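Long-range contacts in genome polyprotein (Chicken sicinivirus JSY, PDB 6QWT), which is the precursor of several viral proteins, this chain being its 3Dpol piece, an RNA-dependent RNA polymerase that probably copies the viral genome: residues Phe237-Ile241 / Asn304-Asn308; Ala73-Phe78 / Asn309-Ser314; Gly205-Gly209 / Ser301-Ser305; Arg187-Gly191 / Ala267-Val272; Ala231-Phe237 / Tyr359-Ala364. One frame throughout, in Å; residues are numbered along the deposited sequence.

In the fold
Helix 298-316 is the spine of this set. Contacts 3, 1 and 2 follow one another along it: the 205-209 loop meets its early turns, helix 237-240 its middle and helix 70-81 its later part, with neighbouring centres about 10 and 12 Å apart. Along the chain, contact 4 lies wholly between the segments of contact 2. Contact 5 joins strands 230-235 and 360-362 of the antiparallel palm sheet and shares Phe237 with contact 1, so sheet and helix form one continuous core around polymerase motifs A and B. Contact 4, helix 180-189 on helix 267-276, touches none of the others; its centre is about 16 Å from that of contact 3 and 28 Å from that of contact 5.

Contact 1. Residues Phe237-Ile241 / Asn304-Asn308; sequences FDSTI and NSMVN
Asn304 lays its amide alongside the ring of Phe237, the two side chains pointing oppositely with ring and amide planes 86° apart. Its ND2 does the touching, 3.7 Å from Phe237 CE2, and the same nitrogen stands 3.6 Å from Asp238 OD1, a polar neighbour too far off to count as a hydrogen bond. The other end of the amide, OD1, is weakly bonded to Asn293. One turn on, Val307 turns CG1 to the partner segment, where it meets Ile241 tip to tip, 3.8 Å from Ile241 CG2. Ile241 CD1 in turn lies over one face of the Phe237 ring, toward its rim, so the two side chains meet helix 298-316 as one packed unit. Phe237 extends with CG anti to the backbone N (chi1 -170°), which brings CZ within 4.2 Å of Val307 CG1. Asn308 then receives the same ring atom: its CG is 4.0 Å from Phe237 CZ, with ring and amide planes 35° apart. That amide is tied by ND2 to Gly333 O and, weakly, by OD1 to Tyr234 OH. Phe246 of helix 243-256 closes in on Ile241, Asn304 and Val307. Chemically, then, apolar packing carries the join, while Asp238 of motif A and Asn304 of motif B come close at one side of it. In picornaviral polymerases the corresponding pair helps to recognise the ribose of the incoming nucleotide, and the spacing here is consistent with such a role.

Contact 2. Residues Ala73-Phe78 / Asn309-Ser314; sequences AVKLYF and NISLLS
Ser314 OG is gripped twice, giving a 2.7 Å bond to Ser311 O and also bonding Trp67 NE1, while its CB rests 3.7 Å from Ala73 CB on the facing helix. Ala73 is the point of closest backbone approach. Its methyl sits 3.4 Å from Ile310 O, and the small side chain lets the two helix axes cross 8.6 Å apart at 119°. Ile310, with CG1 anti to the carbonyl carbon (chi1 -55°), puts CD1 between Val74 and Tyr77, 3.5 Å from Val74 CA, while the CG2 branch meets Val74 CG2 at 3.6 Å. Leu313 adds its two methyls, CD1 against Tyr77 CB at 3.7 Å and CD2 against Leu76 CD2. Tyr77 crosses Asn309 at about a right angle, ring and amide planes 47° apart, with CE1 3.6 Å from Asn309 CB. One loop holds both polar ends: Tyr77 OH bonds Tyr204 O and Asn309 ND2 bonds Gly205 O. Helix 298-316, the motif B helix of viral RNA-dependent RNA polymerases, is thus packed between helix 70-81 and strand 327-332 of the palm sheet, which backs Asn309 and Leu313; helix 243-256 covers Val74 and Phe78 through Glu252, and helix 346-356 reaches Ser314 through Phe352.

Contact 3. Residues Gly205-Gly209 / Ser301-Ser305; sequences GSAVG and SILNS
Ser206 and Ser305 bring their hydroxyls together, OG to OG 3.2 Å, a weak bond at best, since the proton may have another acceptor. Ser305 OG has a firmer hold within its own helix, donating to Ser301 O over 3.0 Å. That carbonyl takes two donors from one residue: Ser305 N, the ordinary helical bond, reaches it from one face of its plane and Ser305 OG from the other. The serine's torsion (chi1 -70°, OG anti to the carbonyl carbon) turns OG back along the helix to Ser301 O, while still leaving it within reach of Ser206 OG. The hydroxyl of Ser301 is turned back to Val298 O in the preceding turn.

The rest is packing, and Val208 does most of it. Its side chain points at the helix: CG1 is nearest Ser301 OG and CG2 nearest Ser305 OG, each at 3.5 Å, and CB meets Ile302 CD1 at 3.6 Å. The valine therefore sits between two serines one turn apart, with the end of Ile302 against its flank. Met197 of helix 191-198 backs both Ser206 and Ile302.

On the side of the loop away from the helix, Ala207 pairs by backbone with Cys331 of strand 327-332, so the loop bridges strand and helix. Helix 298-316, following a Ser-Gly loop, is the motif B helix of viral RNA-dependent RNA polymerases, and this contact fastens its early turns within the catalytic core.

Contact 4. Residues Arg187-Gly191 / Ala267-Val272; sequences RMLFG and AVQKYV
Phe190 sets CG anti to its carbonyl carbon (chi1 -57°), whereas Tyr271 sends CG anti to the backbone N (chi1 -166°); with these turns the two rings converge from facing segments. Phe190 presents its edge: CE2 comes to 3.4 Å from Tyr271 CD2, which lies near the plane of the phenyl ring. The planes stand at 58° with centroids 5.6 Å apart, an oblique meeting that is neither stack nor T-shape. Further round the same ring, Phe190 CZ touches Val272 CG2 at 3.8 Å and lies 4.0 Å from the backbone Val268 O. The join links the end of helix 180-189 to helix 267-276, which runs straight into strand 277-282 of the five-stranded mixed sheet, a sheet that by comparison with other picornaviral polymerases probably belongs to the fingers. Leu189 fills the neighbouring position with both methyls. Its CD1 lies 3.8 Å from Tyr271 CB, and its CD2 sits 4.0 Å from Ala267 CB, so the leucine spans one turn of the opposing helix. Leu146 of helix 136-147 and Ile263 also pack on Leu189, and Ile257 touches both Phe190 and Val268. At its far end Tyr271 is held by OH, which bonds Ala182 O on the same helix as Leu189.

Contact 5. Residues Ala231-Phe237 / Tyr359-Ala364; sequences ALDYSNF and YKVTPA
Tyr359 has CG anti to the carbonyl carbon (chi1 -65°), which carries its ring across Tyr234 toward Phe237. Its CB sits 4.0 Å from Tyr234 CE2, and CG, at 3.8 Å, is the closest point to that same carbon. CD1 still lies near the edge of Tyr234, which is turned to the face of Tyr359 in a T-shaped pair with planes 75° apart. CE1 then passes to the other aromatic, 3.6 Å from Phe237 CE1, an oblique contact shared by CZ. At the tip, OH bonds Ser311 OG on helix 298-316. Tyr234 is held flat from both sides: Val361 CG2 stands 4.3 Å from its ring centroid, almost on the ring normal, as a CH-pi contact, and Phe237 CD1 covers the opposite face toward the rim. Its hydroxyl bonds Tyr353 OH.

Beneath this cluster the strands pair antiparallel. Asp233 and Thr362 form a hydrogen-bonded pair, Asp233 N giving 2.8 Å to Thr362 O and Thr362 N giving 2.8 Å to Asp233 O; Tyr234 and Val361 follow as a non-hydrogen-bonded pair. Lys360 O accepts twice from Ser235, from N nearly head-on and from OG at 2.9 Å, with the hydroxyl well above the carbonyl plane.

Strand 230-235 of the palm sheet carries Asp233 of motif A. Its OD2 comes close to OD1 of Asp335, second aspartate of the Tyr-Gly-Asp-Asp motif, consistent with the active site of relatives, where the motif A aspartate and the first aspartate of motif C bind the catalytic metals.

Contact 1. Residues Phe237-Ile241 / Asn304-Asn308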
# COMPACT_ATOMS: atom_id res chain seq x y z
N PHE A 237 -3.10 9.60 5.14
CA PHE A 237 -2.40 8.76 6.10
C PHE A 237 -0.89 8.93 6.00
O PHE A 237 -0.19 8.98 7.02
CB PHE A 237 -2.80 7.30 5.88
CG PHE A 237 -2.34 6.36 6.96
CD1 PHE A 237 -2.64 6.61 8.29
CD2 PHE A 237 -1.61 5.22 6.65
CE1 PHE A 237 -2.22 5.74 9.29
CE2 PHE A 237 -1.19 4.35 7.64
CZ PHE A 237 -1.50 4.61 8.96
N ASP A 238 -0.37 9.02 4.77
CA ASP A 238 1.07 9.10 4.56
C ASP A 238 1.67 10.42 5.03
O ASP A 238 2.90 10.52 5.13
CB ASP A 238 1.39 8.89 3.08
CG ASP A 238 0.84 7.57 2.55
OD1 ASP A 238 1.15 6.52 3.16
OD2 ASP A 238 0.10 7.59 1.55
N SER A 239 0.85 11.43 5.32
CA SER A 239 1.33 12.69 5.87
C SER A 239 1.06 12.83 7.36
O SER A 239 1.83 13.51 8.05
CB SER A 239 0.69 13.87 5.13
OG SER A 239 1.16 13.95 3.80
N THR A 240 0.01 12.20 7.88
CA THR A 240 -0.43 12.43 9.25
C THR A 240 0.20 11.49 10.26
O THR A 240 0.00 11.69 11.47
CB THR A 240 -1.96 12.31 9.33
OG1 THR A 240 -2.37 11.08 8.73
CG2 THR A 240 -2.62 13.47 8.58
N ILE A 241 0.93 10.47 9.83
CA ILE A 241 1.56 9.54 10.76
C ILE A 241 2.62 10.29 11.56
O ILE A 241 3.54 10.88 10.97
CB ILE A 241 2.17 8.33 10.03
CG1 ILE A 241 1.08 7.37 9.57
CG2 ILE A 241 3.15 7.61 10.95
CD1 ILE A 241 1.56 6.39 8.53
N ASN A 304 3.83 0.43 7.74
CA ASN A 304 2.58 1.18 7.83
C ASN A 304 1.49 0.36 8.51
O ASN A 304 0.71 0.90 9.30
CB ASN A 304 2.11 1.61 6.44
CG ASN A 304 2.57 3.01 6.09
OD1 ASN A 304 3.68 3.43 6.43
ND2 ASN A 304 1.72 3.75 5.39
N SER A 305 1.42 -0.94 8.20
CA SER A 305 0.48 -1.83 8.87
C SER A 305 0.69 -1.80 10.38
O SER A 305 -0.27 -1.67 11.15
CB SER A 305 0.63 -3.26 8.36
OG SER A 305 0.17 -3.38 7.03
N MET A 306 1.94 -1.94 10.81
CA MET A 306 2.24 -1.89 12.24
C MET A 306 1.84 -0.54 12.82
O MET A 306 1.22 -0.48 13.88
CB MET A 306 3.72 -2.19 12.47
CG MET A 306 4.13 -3.53 11.87
SD MET A 306 5.87 -3.97 12.11
CE MET A 306 6.01 -3.86 13.86
N VAL A 307 2.17 0.56 12.12
CA VAL A 307 1.75 1.89 12.57
C VAL A 307 0.24 1.95 12.74
O VAL A 307 -0.28 2.44 13.74
CB VAL A 307 2.25 2.96 11.59
CG1 VAL A 307 1.53 4.29 11.84
CG2 VAL A 307 3.75 3.14 11.69
N ASN A 308 -0.49 1.44 11.74
CA ASN A 308 -1.94 1.47 11.80
C ASN A 308 -2.47 0.65 12.98
O ASN A 308 -3.36 1.09 13.70
CB ASN A 308 -2.51 0.96 10.48
CG ASN A 308 -3.85 1.55 10.15
OD1 ASN A 308 -4.56 2.04 11.03
ND2 ASN A 308 -4.19 1.56 8.87

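Contact 2. Residues Ala73-Phe78 / Asn309-Ser314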
# COMPACT_ATOMS: atom_id res chain seq x y z
N ALA A 73 -0.17 0.83 23.77
CA ALA A 73 -0.58 0.21 22.51
C ALA A 73 0.59 -0.49 21.84
O ALA A 73 0.43 -1.58 21.27
CB ALA A 73 -1.19 1.25 21.58
N VAL A 74 1.78 0.12 21.90
CA VAL A 74 2.97 -0.52 21.35
C VAL A 74 3.21 -1.87 22.02
O VAL A 74 3.40 -2.89 21.36
CB VAL A 74 4.20 0.40 21.49
CG1 VAL A 74 5.47 -0.34 21.11
CG2 VAL A 74 4.02 1.66 20.65
N LYS A 75 3.19 -1.88 23.36
CA LYS A 75 3.40 -3.13 24.09
C LYS A 75 2.32 -4.15 23.78
O LYS A 75 2.61 -5.34 23.61
CB LYS A 75 3.45 -2.84 25.59
CG LYS A 75 4.53 -1.85 26.00
CD LYS A 75 5.91 -2.37 25.63
CE LYS A 75 7.00 -1.37 25.98
NZ LYS A 75 8.35 -1.91 25.70
N LEU A 76 1.07 -3.70 23.68
CA LEU A 76 -0.03 -4.62 23.40
C LEU A 76 0.14 -5.28 22.04
O LEU A 76 -0.01 -6.50 21.90
CB LEU A 76 -1.37 -3.88 23.48
CG LEU A 76 -2.61 -4.74 23.23
CD1 LEU A 76 -2.66 -5.90 24.22
CD2 LEU A 76 -3.86 -3.89 23.33
N TYR A 77 0.45 -4.49 21.01
CA TYR A 77 0.59 -5.04 19.67
C TYR A 77 1.73 -6.05 19.60
O TYR A 77 1.55 -7.18 19.12
CB TYR A 77 0.80 -3.91 18.66
CG TYR A 77 1.14 -4.40 17.27
CD1 TYR A 77 0.18 -5.02 16.49
CD2 TYR A 77 2.42 -4.25 16.75
CE1 TYR A 77 0.48 -5.48 15.22
CE2 TYR A 77 2.73 -4.71 15.48
CZ TYR A 77 1.75 -5.32 14.72
OH TYR A 77 2.04 -5.78 13.46
N PHE A 78 2.92 -5.68 20.09
CA PHE A 78 4.05 -6.60 20.04
C PHE A 78 3.87 -7.79 20.98
O PHE A 78 4.47 -8.84 20.74
CB PHE A 78 5.34 -5.86 20.37
CG PHE A 78 5.90 -5.10 19.21
CD1 PHE A 78 6.68 -5.74 18.27
CD2 PHE A 78 5.63 -3.75 19.06
CE1 PHE A 78 7.20 -5.04 17.19
CE2 PHE A 78 6.13 -3.05 17.99
CZ PHE A 78 6.92 -3.69 17.05
N ASN A 309 -1.91 -0.55 13.18
CA ASN A 309 -2.33 -1.38 14.31
C ASN A 309 -2.10 -0.65 15.63
O ASN A 309 -2.99 -0.60 16.48
CB ASN A 309 -1.57 -2.71 14.30
CG ASN A 309 -2.29 -3.79 13.50
OD1 ASN A 309 -2.86 -4.73 14.07
ND2 ASN A 309 -2.25 -3.68 12.18
N ILE A 310 -0.91 -0.08 15.80
CA ILE A 310 -0.57 0.62 17.04
C ILE A 310 -1.52 1.79 17.27
O ILE A 310 -2.03 1.99 18.38
CB ILE A 310 0.90 1.09 17.02
CG1 ILE A 310 1.84 -0.08 16.74
CG2 ILE A 310 1.25 1.81 18.30
CD1 ILE A 310 2.32 -0.78 17.95
N SER A 311 -1.76 2.58 16.23
CA SER A 311 -2.60 3.77 16.37
C SER A 311 -4.02 3.39 16.76
O SER A 311 -4.60 3.98 17.68
CB SER A 311 -2.58 4.57 15.07
OG SER A 311 -1.25 4.89 14.71
N LEU A 312 -4.60 2.40 16.07
CA LEU A 312 -5.95 1.95 16.40
C LEU A 312 -6.03 1.44 17.83
O LEU A 312 -6.97 1.78 18.57
CB LEU A 312 -6.40 0.87 15.43
CG LEU A 312 -6.66 1.29 13.98
CD1 LEU A 312 -6.59 0.08 13.05
CD2 LEU A 312 -8.01 2.00 13.86
N LEU A 313 -5.06 0.62 18.24
CA LEU A 313 -5.05 0.10 19.60
C LEU A 313 -4.95 1.23 20.62
O LEU A 313 -5.58 1.16 21.69
CB LEU A 313 -3.90 -0.89 19.77
CG LEU A 313 -4.07 -2.25 19.07
CD1 LEU A 313 -2.74 -2.95 18.89
CD2 LEU A 313 -5.04 -3.14 19.83
N SER A 314 -4.18 2.28 20.32
CA SER A 314 -4.07 3.39 21.25
C SER A 314 -5.40 4.13 21.40
O SER A 314 -5.66 4.75 22.44
CB SER A 314 -2.97 4.36 20.81
OG SER A 314 -3.41 5.22 19.77

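Contact 3. Residues Gly205-Gly209 / Ser301-Ser305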
# COMPACT_ATOMS: atom_id res chain seq x y z
N GLY A 205 -1.84 -8.57 12.38
CA GLY A 205 -2.73 -7.49 12.00
C GLY A 205 -2.46 -6.89 10.64
O GLY A 205 -2.90 -5.77 10.37
N SER A 206 -1.76 -7.61 9.77
CA SER A 206 -1.36 -7.09 8.47
C SER A 206 -1.82 -8.02 7.36
O SER A 206 -1.65 -9.24 7.44
CB SER A 206 0.16 -6.91 8.40
OG SER A 206 0.56 -6.59 7.08
N ALA A 207 -2.38 -7.43 6.30
CA ALA A 207 -2.79 -8.16 5.11
C ALA A 207 -1.79 -8.01 3.97
O ALA A 207 -2.06 -8.49 2.86
CB ALA A 207 -4.17 -7.69 4.66
N VAL A 208 -0.64 -7.38 4.22
CA VAL A 208 0.35 -7.18 3.16
C VAL A 208 0.87 -8.53 2.70
O VAL A 208 1.20 -9.41 3.50
CB VAL A 208 1.49 -6.28 3.67
CG1 VAL A 208 2.61 -6.22 2.64
CG2 VAL A 208 0.96 -4.90 3.99
N GLY A 209 0.96 -8.70 1.38
CA GLY A 209 1.35 -9.96 0.78
C GLY A 209 0.20 -10.91 0.51
O GLY A 209 0.45 -12.05 0.09
N SER A 301 4.76 -0.62 3.36
CA SER A 301 3.42 -1.11 3.66
C SER A 301 3.43 -2.02 4.89
O SER A 301 2.44 -2.07 5.62
CB SER A 301 2.85 -1.85 2.45
OG SER A 301 3.66 -2.95 2.08
N ILE A 302 4.53 -2.74 5.12
CA ILE A 302 4.64 -3.58 6.31
C ILE A 302 4.72 -2.72 7.56
O ILE A 302 4.01 -2.96 8.54
CB ILE A 302 5.85 -4.53 6.19
CG1 ILE A 302 5.51 -5.71 5.28
CG2 ILE A 302 6.28 -5.03 7.56
CD1 ILE A 302 4.40 -6.57 5.83
N LEU A 303 5.60 -1.72 7.55
CA LEU A 303 5.71 -0.82 8.69
C LEU A 303 4.48 0.06 8.85
O LEU A 303 4.11 0.41 9.97
CB LEU A 303 6.97 0.04 8.55
CG LEU A 303 8.27 -0.75 8.35
CD1 LEU A 303 9.47 0.17 8.21
CD2 LEU A 303 8.48 -1.74 9.49
N ASN A 304 3.83 0.43 7.74
CA ASN A 304 2.58 1.18 7.83
C ASN A 304 1.49 0.36 8.51
O ASN A 304 0.71 0.90 9.30
CB ASN A 304 2.11 1.61 6.44
CG ASN A 304 2.57 3.01 6.09
OD1 ASN A 304 3.68 3.43 6.43
ND2 ASN A 304 1.72 3.75 5.39
N SER A 305 1.42 -0.94 8.20
CA SER A 305 0.48 -1.83 8.87
C SER A 305 0.69 -1.80 10.38
O SER A 305 -0.27 -1.67 11.15
CB SER A 305 0.63 -3.26 8.36
OG SER A 305 0.17 -3.38 7.03

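Contact 4. Residues Arg187-Gly191 / Ala267-Val272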
# COMPACT_ATOMS: atom_id res chain seq x y z
N ARG A 187 15.87 -4.27 2.75
CA ARG A 187 15.53 -5.69 2.68
C ARG A 187 16.55 -6.55 3.42
O ARG A 187 16.23 -7.68 3.80
CB ARG A 187 15.42 -6.15 1.22
CG ARG A 187 14.33 -5.45 0.44
CD ARG A 187 14.33 -5.88 -1.02
NE ARG A 187 13.12 -6.63 -1.35
CZ ARG A 187 13.11 -7.91 -1.72
NH1 ARG A 187 14.25 -8.59 -1.82
NH2 ARG A 187 11.97 -8.51 -2.00
N MET A 188 17.76 -6.05 3.63
CA MET A 188 18.71 -6.78 4.46
C MET A 188 18.34 -6.67 5.93
O MET A 188 18.19 -7.68 6.62
CB MET A 188 20.13 -6.28 4.21
CG MET A 188 20.70 -6.69 2.86
SD MET A 188 22.27 -5.88 2.49
CE MET A 188 23.36 -6.68 3.68
N LEU A 189 18.15 -5.44 6.42
CA LEU A 189 17.90 -5.22 7.84
C LEU A 189 16.56 -5.80 8.28
O LEU A 189 16.47 -6.43 9.34
CB LEU A 189 17.94 -3.72 8.16
CG LEU A 189 19.26 -2.99 7.94
CD1 LEU A 189 19.06 -1.49 8.10
CD2 LEU A 189 20.31 -3.50 8.91
N PHE A 190 15.52 -5.61 7.47
CA PHE A 190 14.16 -5.99 7.85
C PHE A 190 13.64 -7.19 7.07
O PHE A 190 12.46 -7.53 7.20
CB PHE A 190 13.22 -4.80 7.65
CG PHE A 190 13.63 -3.57 8.41
CD1 PHE A 190 13.29 -3.43 9.75
CD2 PHE A 190 14.34 -2.56 7.80
CE1 PHE A 190 13.67 -2.31 10.47
CE2 PHE A 190 14.72 -1.43 8.50
CZ PHE A 190 14.38 -1.30 9.84
N GLY A 191 14.50 -7.86 6.29
CA GLY A 191 14.03 -8.98 5.49
C GLY A 191 13.51 -10.13 6.33
O GLY A 191 12.56 -10.81 5.94
N ALA A 267 21.75 0.19 13.54
CA ALA A 267 21.31 0.35 12.15
C ALA A 267 19.80 0.30 12.02
O ALA A 267 19.23 0.95 11.14
CB ALA A 267 21.95 -0.72 11.27
N VAL A 268 19.14 -0.46 12.89
CA VAL A 268 17.68 -0.57 12.83
C VAL A 268 17.04 0.78 13.12
O VAL A 268 16.23 1.29 12.33
CB VAL A 268 17.21 -1.66 13.81
CG1 VAL A 268 17.34 -3.03 13.16
CG2 VAL A 268 18.06 -1.61 15.07
N GLN A 269 17.39 1.40 14.25
CA GLN A 269 16.83 2.70 14.60
C GLN A 269 17.21 3.76 13.57
O GLN A 269 16.39 4.63 13.23
CB GLN A 269 17.29 3.13 15.99
CG GLN A 269 16.72 2.30 17.13
CD GLN A 269 17.76 1.39 17.74
OE1 GLN A 269 18.61 0.83 17.04
NE2 GLN A 269 17.70 1.23 19.06
N LYS A 270 18.44 3.71 13.06
CA LYS A 270 18.88 4.71 12.10
C LYS A 270 18.15 4.58 10.77
O LYS A 270 17.82 5.59 10.13
CB LYS A 270 20.39 4.62 11.90
CG LYS A 270 21.21 5.15 13.08
CD LYS A 270 21.49 6.64 12.93
CE LYS A 270 22.07 7.23 14.21
NZ LYS A 270 21.03 7.93 15.03
N TYR A 271 17.87 3.35 10.33
CA TYR A 271 17.12 3.19 9.09
C TYR A 271 15.68 3.66 9.25
O TYR A 271 15.11 4.27 8.34
CB TYR A 271 17.16 1.74 8.61
CG TYR A 271 16.68 1.60 7.18
CD1 TYR A 271 17.59 1.59 6.12
CD2 TYR A 271 15.33 1.48 6.88
CE1 TYR A 271 17.15 1.47 4.81
CE2 TYR A 271 14.89 1.36 5.57
CZ TYR A 271 15.81 1.35 4.54
OH TYR A 271 15.37 1.22 3.24
N VAL A 272 15.06 3.37 10.41
CA VAL A 272 13.71 3.85 10.64
C VAL A 272 13.68 5.37 10.71
O VAL A 272 12.71 6.00 10.28
CB VAL A 272 13.13 3.20 11.92
CG1 VAL A 272 11.76 3.77 12.25
CG2 VAL A 272 13.05 1.69 11.74

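Contact 5. Residues Ala231-Phe237 / Tyr359-Ala364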
# COMPACT_ATOMS: atom_id res chain seq x y z
N ALA A 231 -15.11 -1.22 8.85
CA ALA A 231 -14.12 -0.77 7.89
C ALA A 231 -13.99 0.74 7.98
O ALA A 231 -14.98 1.45 8.14
CB ALA A 231 -14.50 -1.17 6.46
N LEU A 232 -12.75 1.23 7.90
CA LEU A 232 -12.53 2.67 7.82
C LEU A 232 -11.28 2.93 7.01
O LEU A 232 -10.45 2.05 6.78
CB LEU A 232 -12.42 3.31 9.21
CG LEU A 232 -11.36 2.83 10.19
CD1 LEU A 232 -10.00 3.44 9.89
CD2 LEU A 232 -11.80 3.16 11.61
N ASP A 233 -11.16 4.18 6.56
CA ASP A 233 -10.04 4.61 5.74
C ASP A 233 -9.49 5.91 6.31
O ASP A 233 -10.21 6.69 6.94
CB ASP A 233 -10.45 4.79 4.27
CG ASP A 233 -9.26 4.93 3.34
OD1 ASP A 233 -9.14 5.98 2.68
OD2 ASP A 233 -8.45 3.98 3.28
N TYR A 234 -8.21 6.14 6.08
CA TYR A 234 -7.57 7.39 6.46
C TYR A 234 -7.48 8.31 5.26
O TYR A 234 -7.25 7.86 4.13
CB TYR A 234 -6.16 7.15 7.02
CG TYR A 234 -6.10 6.37 8.32
CD1 TYR A 234 -6.30 5.00 8.35
CD2 TYR A 234 -5.80 7.02 9.51
CE1 TYR A 234 -6.23 4.29 9.53
CE2 TYR A 234 -5.73 6.32 10.70
CZ TYR A 234 -5.94 4.95 10.71
OH TYR A 234 -5.87 4.26 11.89
N SER A 235 -7.67 9.60 5.49
CA SER A 235 -7.33 10.62 4.51
C SER A 235 -5.96 11.19 4.85
O SER A 235 -5.72 11.59 6.00
CB SER A 235 -8.38 11.73 4.48
OG SER A 235 -8.90 11.99 5.78
N ASN A 236 -5.06 11.18 3.87
CA ASN A 236 -3.69 11.69 4.04
C ASN A 236 -2.94 10.93 5.13
O ASN A 236 -2.22 11.52 5.94
CB ASN A 236 -3.70 13.20 4.34
CG ASN A 236 -4.80 13.93 3.59
OD1 ASN A 236 -4.74 14.08 2.37
ND2 ASN A 236 -5.81 14.39 4.32
N PHE A 237 -3.10 9.60 5.14
CA PHE A 237 -2.40 8.76 6.10
C PHE A 237 -0.89 8.93 6.00
O PHE A 237 -0.19 8.98 7.02
CB PHE A 237 -2.80 7.30 5.88
CG PHE A 237 -2.34 6.36 6.96
CD1 PHE A 237 -2.64 6.61 8.29
CD2 PHE A 237 -1.61 5.22 6.65
CE1 PHE A 237 -2.22 5.74 9.29
CE2 PHE A 237 -1.19 4.35 7.64
CZ PHE A 237 -1.50 4.61 8.96
N TYR A 359 -4.60 12.27 12.69
CA TYR A 359 -5.35 11.38 11.82
C TYR A 359 -6.77 11.89 11.61
O TYR A 359 -7.45 12.30 12.55
CB TYR A 359 -5.41 9.97 12.42
CG TYR A 359 -4.09 9.24 12.54
CD1 TYR A 359 -3.20 9.20 11.47
CD2 TYR A 359 -3.76 8.58 13.70
CE1 TYR A 359 -2.00 8.51 11.58
CE2 TYR A 359 -2.57 7.89 13.82
CZ TYR A 359 -1.69 7.86 12.76
OH TYR A 359 -0.51 7.17 12.89
N LYS A 360 -7.22 11.87 10.35
CA LYS A 360 -8.61 12.15 10.00
C LYS A 360 -9.16 10.88 9.36
O LYS A 360 -8.73 10.49 8.26
CB LYS A 360 -8.73 13.34 9.05
CG LYS A 360 -8.25 14.67 9.62
CD LYS A 360 -8.26 15.75 8.54
CE LYS A 360 -7.70 17.07 9.05
NZ LYS A 360 -6.88 17.78 8.03
N VAL A 361 -10.10 10.23 10.03
CA VAL A 361 -10.56 8.91 9.62
C VAL A 361 -12.00 9.00 9.13
O VAL A 361 -12.79 9.80 9.64
CB VAL A 361 -10.40 7.90 10.78
CG1 VAL A 361 -11.60 7.92 11.70
CG2 VAL A 361 -10.17 6.52 10.23
N THR A 362 -12.32 8.20 8.11
CA THR A 362 -13.60 8.26 7.41
C THR A 362 -14.08 6.87 7.02
O THR A 362 -13.29 5.91 7.05
CB THR A 362 -13.49 9.13 6.15
OG1 THR A 362 -12.47 8.61 5.29
CG2 THR A 362 -13.18 10.59 6.49
N PRO A 363 -15.35 6.71 6.64
CA PRO A 363 -15.80 5.42 6.10
C PRO A 363 -15.06 5.05 4.83
O PRO A 363 -14.48 5.89 4.14
CB PRO A 363 -17.29 5.66 5.82
CG PRO A 363 -17.67 6.73 6.79
CD PRO A 363 -16.48 7.62 6.89
N ALA A 364 -15.09 3.75 4.52
CA ALA A 364 -14.30 3.20 3.43
C ALA A 364 -14.98 3.28 2.06
O ALA A 364 -14.34 2.96 1.05
CB ALA A 364 -13.96 1.73 3.72